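Local structure of succinate-semialdehyde dehydrogenase (NAD(P)(+)) (Marinobacter aquaeolei, 3RH9) at residues R93-E98 / K104-E109; F159-I164 / P187-A192. The protein probably oxidises succinate semialdehyde to succinate with a nicotinamide cofactor, as a member of the aldehyde dehydrogenase family. All blocks are in the same frame, centred on the assembly; numbering follows the deposited sequence.

Contact 1 (R93-E98 / K104-E109); sequences RILCME and KEAQGE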
loop_
_atom_site.group_PDB
_atom_site.type_symbol
_atom_site.label_atom_id
_atom_site.label_comp_id
_atom_site.label_asym_id
_atom_site.label_seq_id
_atom_site.Cartn_x
_atom_site.Cartn_y
_atom_site.Cartn_z
ATOM N N ARG A 93 5.608 -17.072 -30.444
ATOM C CA ARG A 93 6.637 -18.054 -30.802
ATOM C C ARG A 93 7.773 -18.013 -29.806
ATOM O O ARG A 93 8.111 -19.025 -29.189
ATOM C CB ARG A 93 7.185 -17.815 -32.206
ATOM C CG ARG A 93 7.893 -19.028 -32.781
ATOM C CD ARG A 93 8.427 -18.778 -34.185
ATOM N NE ARG A 93 9.415 -17.696 -34.213
ATOM C CZ ARG A 93 10.725 -17.868 -34.360
ATOM N NH1 ARG A 93 11.221 -19.087 -34.510
ATOM N NH2 ARG A 93 11.539 -16.818 -34.369
ATOM N N ILE A 94 8.356 -16.832 -29.658
ATOM C CA ILE A 94 9.435 -16.619 -28.703
ATOM C C ILE A 94 9.018 -16.989 -27.274
ATOM O O ILE A 94 9.817 -17.497 -26.488
ATOM C CB ILE A 94 9.917 -15.156 -28.753
ATOM C CG1 ILE A 94 10.456 -14.838 -30.149
ATOM C CG2 ILE A 94 10.979 -14.905 -27.711
ATOM C CD1 ILE A 94 10.362 -13.381 -30.532
ATOM N N LEU A 95 7.761 -16.737 -26.937
ATOM C CA LEU A 95 7.288 -17.050 -25.610
ATOM C C LEU A 95 7.332 -18.565 -25.439
ATOM O O LEU A 95 7.889 -19.098 -24.472
ATOM C CB LEU A 95 5.866 -16.538 -25.434
ATOM C CG LEU A 95 5.426 -16.318 -23.990
ATOM C CD1 LEU A 95 4.343 -15.261 -23.913
ATOM C CD2 LEU A 95 4.962 -17.620 -23.352
ATOM N N CYS A 96 6.747 -19.249 -26.410
ATOM C CA CYS A 96 6.667 -20.693 -26.399
ATOM C C CYS A 96 8.032 -21.334 -26.171
ATOM O O CYS A 96 8.186 -22.248 -25.346
ATOM C CB CYS A 96 6.103 -21.177 -27.726
ATOM S SG CYS A 96 6.054 -22.953 -27.867
HETATM N N MSE A 97 9.028 -20.860 -26.907
HETATM C CA MSE A 97 10.308 -21.537 -26.902
HETATM C C MSE A 97 11.081 -21.360 -25.612
HETATM O O MSE A 97 11.815 -22.262 -25.212
HETATM C CB MSE A 97 11.150 -21.123 -28.096
HETATM C CG MSE A 97 10.726 -21.834 -29.366
HETATM SE SE MSE A 97 11.386 -20.954 -30.976
HETATM C CE MSE A 97 10.684 -22.216 -32.319
ATOM N N GLU A 98 10.922 -20.216 -24.955
ATOM C CA GLU A 98 11.700 -19.954 -23.746
ATOM C C GLU A 98 10.984 -20.399 -22.465
ATOM O O GLU A 98 11.625 -20.751 -21.482
ATOM C CB GLU A 98 12.124 -18.482 -23.666
ATOM C CG GLU A 98 10.983 -17.525 -23.460
ATOM C CD GLU A 98 11.451 -16.076 -23.389
ATOM O OE1 GLU A 98 12.685 -15.843 -23.352
ATOM O OE2 GLU A 98 10.587 -15.171 -23.373
ATOM N N LYS A 104 -0.078 -21.839 -29.299
ATOM C CA LYS A 104 -1.441 -21.352 -29.069
ATOM C C LYS A 104 -1.592 -20.596 -27.747
ATOM O O LYS A 104 -1.821 -19.389 -27.739
ATOM C CB LYS A 104 -2.428 -22.516 -29.061
ATOM C CG LYS A 104 -2.887 -22.972 -30.420
ATOM C CD LYS A 104 -4.045 -23.952 -30.261
ATOM C CE LYS A 104 -5.245 -23.277 -29.614
ATOM N NZ LYS A 104 -5.944 -22.349 -30.563
ATOM N N GLU A 105 -1.491 -21.312 -26.633
ATOM C CA GLU A 105 -1.576 -20.674 -25.324
ATOM C C GLU A 105 -0.735 -19.391 -25.316
ATOM O O GLU A 105 -1.193 -18.344 -24.862
ATOM C CB GLU A 105 -1.133 -21.633 -24.206
ATOM C CG GLU A 105 -1.564 -21.222 -22.786
ATOM C CD GLU A 105 -1.172 -22.231 -21.685
ATOM O OE1 GLU A 105 -0.597 -23.297 -21.979
ATOM O OE2 GLU A 105 -1.448 -21.951 -20.504
ATOM N N ALA A 106 0.485 -19.469 -25.838
ATOM C CA ALA A 106 1.359 -18.308 -25.847
ATOM C C ALA A 106 0.676 -17.138 -26.549
ATOM O O ALA A 106 0.627 -16.031 -26.028
ATOM C CB ALA A 106 2.690 -18.634 -26.509
ATOM N N GLN A 107 0.136 -17.394 -27.734
ATOM C CA GLN A 107 -0.469 -16.338 -28.523
ATOM C C GLN A 107 -1.611 -15.722 -27.765
ATOM O O GLN A 107 -1.759 -14.504 -27.738
ATOM C CB GLN A 107 -0.943 -16.873 -29.867
ATOM C CG GLN A 107 0.206 -17.192 -30.805
ATOM C CD GLN A 107 -0.268 -17.748 -32.126
ATOM O OE1 GLN A 107 -1.421 -17.566 -32.506
ATOM N NE2 GLN A 107 0.616 -18.433 -32.830
ATOM N N GLY A 108 -2.416 -16.570 -27.144
ATOM C CA GLY A 108 -3.519 -16.106 -26.335
ATOM C C GLY A 108 -3.067 -15.194 -25.214
ATOM O O GLY A 108 -3.825 -14.305 -24.812
ATOM N N GLU A 109 -1.848 -15.410 -24.706
ATOM C CA GLU A 109 -1.320 -14.598 -23.611
ATOM C C GLU A 109 -1.026 -13.199 -24.114
ATOM O O GLU A 109 -1.180 -12.208 -23.391
ATOM C CB GLU A 109 -0.058 -15.200 -22.974
ATOM C CG GLU A 109 0.505 -14.319 -21.817
ATOM C CD GLU A 109 1.800 -14.848 -21.179
ATOM O OE1 GLU A 109 2.064 -16.067 -21.268
ATOM O OE2 GLU A 109 2.555 -14.048 -20.572
#
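Leu-95 reaches across to both Ala-106 and Glu-109 in the contact between two consecutive helices, 88-99 and 103-123. Joined by a short turn in the aldehyde dehydrogenase fold, these helices fold back on one another at a steep angle of 126° between their directions. The short segments approach to 8.2 Å between axes, and the pair illustrates how a small residue sets the spacing of neighbouring helices. Here that residue is Ala-106, whose CA lies 5.8 Å from the CA of Cys-96. Its CB rests against the Leu-95 side chain, 4.0 Å from Leu-95 CB and at much the same distance from CD2. Cys-96 adds its own CB, 4.4 Å from Ala-106 CB, while its sulfur turns elsewhere.

Beyond the alanine, Leu-95 swings CG anti to its backbone nitrogen (chi1 -158°), which brings both methyls up to Glu-109. The glutamate runs out fully extended from its own helix, CG likewise anti to N (chi1 179°), and the two side chains cross at roughly a right angle. An alanine in place of Leu-95 would lack both branch methyls and would probably open a gap beside Ala-106, depriving the extended glutamate of its apolar flank.

The carboxylate itself is buried and satisfied from other directions. OE1 forms a salt bridge with Lys-101, in the turn joining the helices, and OE2 accepts hydrogen bonds from the backbone N of Ile-161 and Gly-162. The lysine and the backbone N-H groups together probably favour the charged form of this acid. Leucine supplies only hydrocarbon: CD1 lies against the carboxylate, 3.8 Å from Glu-109 CD and 3.6 Å from OE1.

Contact 2 (F159-I164 / P187-A192); sequences FPIGMI and PLTMIA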
loop_
_atom_site.group_PDB
_atom_site.type_symbol
_atom_site.label_atom_id
_atom_site.label_comp_id
_atom_site.label_asym_id
_atom_site.label_seq_id
_atom_site.Cartn_x
_atom_site.Cartn_y
_atom_site.Cartn_z
ATOM N N PHE A 159 4.456 -15.487 -16.608
ATOM C CA PHE A 159 3.790 -14.829 -17.729
ATOM C C PHE A 159 4.710 -13.798 -18.339
ATOM O O PHE A 159 4.651 -12.618 -17.993
ATOM C CB PHE A 159 2.479 -14.185 -17.293
ATOM C CG PHE A 159 1.390 -15.170 -17.037
ATOM C CD1 PHE A 159 1.075 -15.550 -15.748
ATOM C CD2 PHE A 159 0.688 -15.731 -18.095
ATOM C CE1 PHE A 159 0.067 -16.474 -15.506
ATOM C CE2 PHE A 159 -0.323 -16.658 -17.862
ATOM C CZ PHE A 159 -0.633 -17.028 -16.558
ATOM N N PRO A 160 5.581 -14.250 -19.246
ATOM C CA PRO A 160 6.610 -13.377 -19.822
ATOM C C PRO A 160 6.028 -12.128 -20.503
ATOM O O PRO A 160 6.715 -11.112 -20.557
ATOM C CB PRO A 160 7.322 -14.291 -20.825
ATOM C CG PRO A 160 7.052 -15.686 -20.319
ATOM C CD PRO A 160 5.663 -15.625 -19.762
ATOM N N ILE A 161 4.793 -12.187 -20.997
ATOM C CA ILE A 161 4.154 -10.985 -21.530
ATOM C C ILE A 161 2.940 -10.503 -20.732
ATOM O O ILE A 161 2.656 -9.328 -20.701
ATOM C CB ILE A 161 3.777 -11.113 -23.019
ATOM C CG1 ILE A 161 3.831 -9.741 -23.688
ATOM C CG2 ILE A 161 2.400 -11.703 -23.188
ATOM C CD1 ILE A 161 5.210 -9.092 -23.699
ATOM N N GLY A 162 2.220 -11.406 -20.090
ATOM C CA GLY A 162 1.039 -11.013 -19.337
ATOM C C GLY A 162 1.336 -10.144 -18.121
ATOM O O GLY A 162 0.712 -9.097 -17.928
HETATM N N MSE A 163 2.287 -10.583 -17.297
HETATM C CA MSE A 163 2.666 -9.829 -16.113
HETATM C C MSE A 163 2.998 -8.386 -16.459
HETATM O O MSE A 163 2.320 -7.462 -16.010
HETATM C CB MSE A 163 3.862 -10.468 -15.400
HETATM C CG MSE A 163 3.547 -11.783 -14.725
HETATM SE SE MSE A 163 1.803 -11.720 -13.834
HETATM C CE MSE A 163 1.855 -13.531 -13.062
ATOM N N ILE A 164 4.044 -8.194 -17.255
ATOM C CA ILE A 164 4.500 -6.854 -17.557
ATOM C C ILE A 164 3.360 -5.972 -18.074
ATOM O O ILE A 164 3.338 -4.774 -17.813
ATOM C CB ILE A 164 5.647 -6.867 -18.565
ATOM C CG1 ILE A 164 6.333 -5.498 -18.586
ATOM C CG2 ILE A 164 5.120 -7.246 -19.936
ATOM C CD1 ILE A 164 6.639 -4.934 -17.204
ATOM N N PRO A 187 13.727 -13.688 -20.920
ATOM C CA PRO A 187 14.036 -12.312 -21.305
ATOM C C PRO A 187 13.618 -12.003 -22.745
ATOM O O PRO A 187 13.434 -10.843 -23.093
ATOM C CB PRO A 187 15.558 -12.262 -21.214
ATOM C CG PRO A 187 16.017 -13.667 -20.961
ATOM C CD PRO A 187 14.874 -14.575 -21.147
ATOM N N LEU A 188 13.471 -13.027 -23.574
ATOM C CA LEU A 188 13.313 -12.804 -25.006
ATOM C C LEU A 188 11.941 -12.257 -25.360
ATOM O O LEU A 188 11.782 -11.534 -26.349
ATOM C CB LEU A 188 13.597 -14.082 -25.804
ATOM C CG LEU A 188 14.861 -14.856 -25.416
ATOM C CD1 LEU A 188 14.855 -16.209 -26.096
ATOM C CD2 LEU A 188 16.135 -14.062 -25.720
ATOM N N THR A 189 10.940 -12.612 -24.569
ATOM C CA THR A 189 9.612 -12.111 -24.837
ATOM C C THR A 189 9.694 -10.630 -24.549
ATOM O O THR A 189 9.093 -9.817 -25.243
ATOM C CB THR A 189 8.549 -12.807 -23.974
ATOM O OG1 THR A 189 8.437 -14.165 -24.394
ATOM C CG2 THR A 189 7.200 -12.166 -24.150
HETATM N N MSE A 190 10.473 -10.287 -23.528
HETATM C CA MSE A 190 10.611 -8.903 -23.123
HETATM C C MSE A 190 11.319 -8.118 -24.221
HETATM O O MSE A 190 10.902 -7.015 -24.598
HETATM C CB MSE A 190 11.372 -8.789 -21.799
HETATM C CG MSE A 190 11.172 -7.440 -21.123
HETATM SE SE MSE A 190 9.257 -7.149 -20.801
HETATM C CE MSE A 190 9.188 -5.239 -20.993
ATOM N N ILE A 191 12.395 -8.695 -24.734
ATOM C CA ILE A 191 13.118 -8.041 -25.801
ATOM C C ILE A 191 12.189 -7.800 -26.993
ATOM O O ILE A 191 12.169 -6.707 -27.559
ATOM C CB ILE A 191 14.386 -8.819 -26.187
ATOM C CG1 ILE A 191 15.365 -8.797 -25.017
ATOM C CG2 ILE A 191 15.039 -8.187 -27.395
ATOM C CD1 ILE A 191 16.596 -9.594 -25.249
ATOM N N ALA A 192 11.394 -8.810 -27.340
ATOM C CA ALA A 192 10.452 -8.707 -28.453
ATOM C C ALA A 192 9.452 -7.577 -28.243
ATOM O O ALA A 192 9.191 -6.779 -29.148
ATOM C CB ALA A 192 9.725 -10.024 -28.655
#
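Thr-189 faces Pro-160 and Ile-161 together, its CB against the proline and its CG2 methyl against the isoleucine. The contact joins the start of helix 162-174 to helix 188-197, two helices that follow successive parallel strands of a Rossmann-type sheet, and it shows how rotamers can divide the work of a single small side chain. With chi1 at -68°, Thr-189 holds OG1 beside its backbone nitrogen and sends CG2 the opposite way from that nitrogen, toward Ile-161. The isoleucine answers with a bent chain: chi2 of 63° folds CD1 round, and the Thr-189 methyl is met by Ile-161 CD1 at 3.7 Å and by Ile-161 CB at 3.8 Å. Pro-160 CB packs against the root of the threonine, 3.7 Å from Thr-189 CB.

One residue further on, selenomethionine Met-190 curls at chi2 and chi3 and crosses Ile-164 at about a right angle. Its terminal CE lies 3.7 Å from Ile-164 CG1, and SE approaches the same carbon at 4.0 Å.

No hydrogen bond spans the two segments. The buried Thr-189 hydroxyl pairs with Glu-98 OE2 of helix 88-99, and Glu-98 OE1 takes the backbone N of Leu-188. The interface itself is therefore apolar and without directional bonds, its fit resting on side-chain shape, while polar fixation comes from glutamates of two neighbouring helices.

In the fold
Both segments of contact 1 precede those of contact 2 in the chain, yet the contact centres lie only about 10 Å apart in the buried interior. Contact 1 pairs helices 88-99 and 103-123; contact 2 pairs helices 162-174 and 188-197, which follow the parallel strands 151-154 and 178-181 of a mixed sheet. Glu-98 is hydrogen-bonded to segment 187-192 and Glu-109 to segment 159-164, and Leu-95 touches Thr-189 besides. Four helices thus meet beside the sheet, the hydrogen bonds tying the first pair to the helices packed on it. Glu-109 and Ile-164 each lie about 11 Å, side chain to side chain, from Glu-256, the predicted active-site residue.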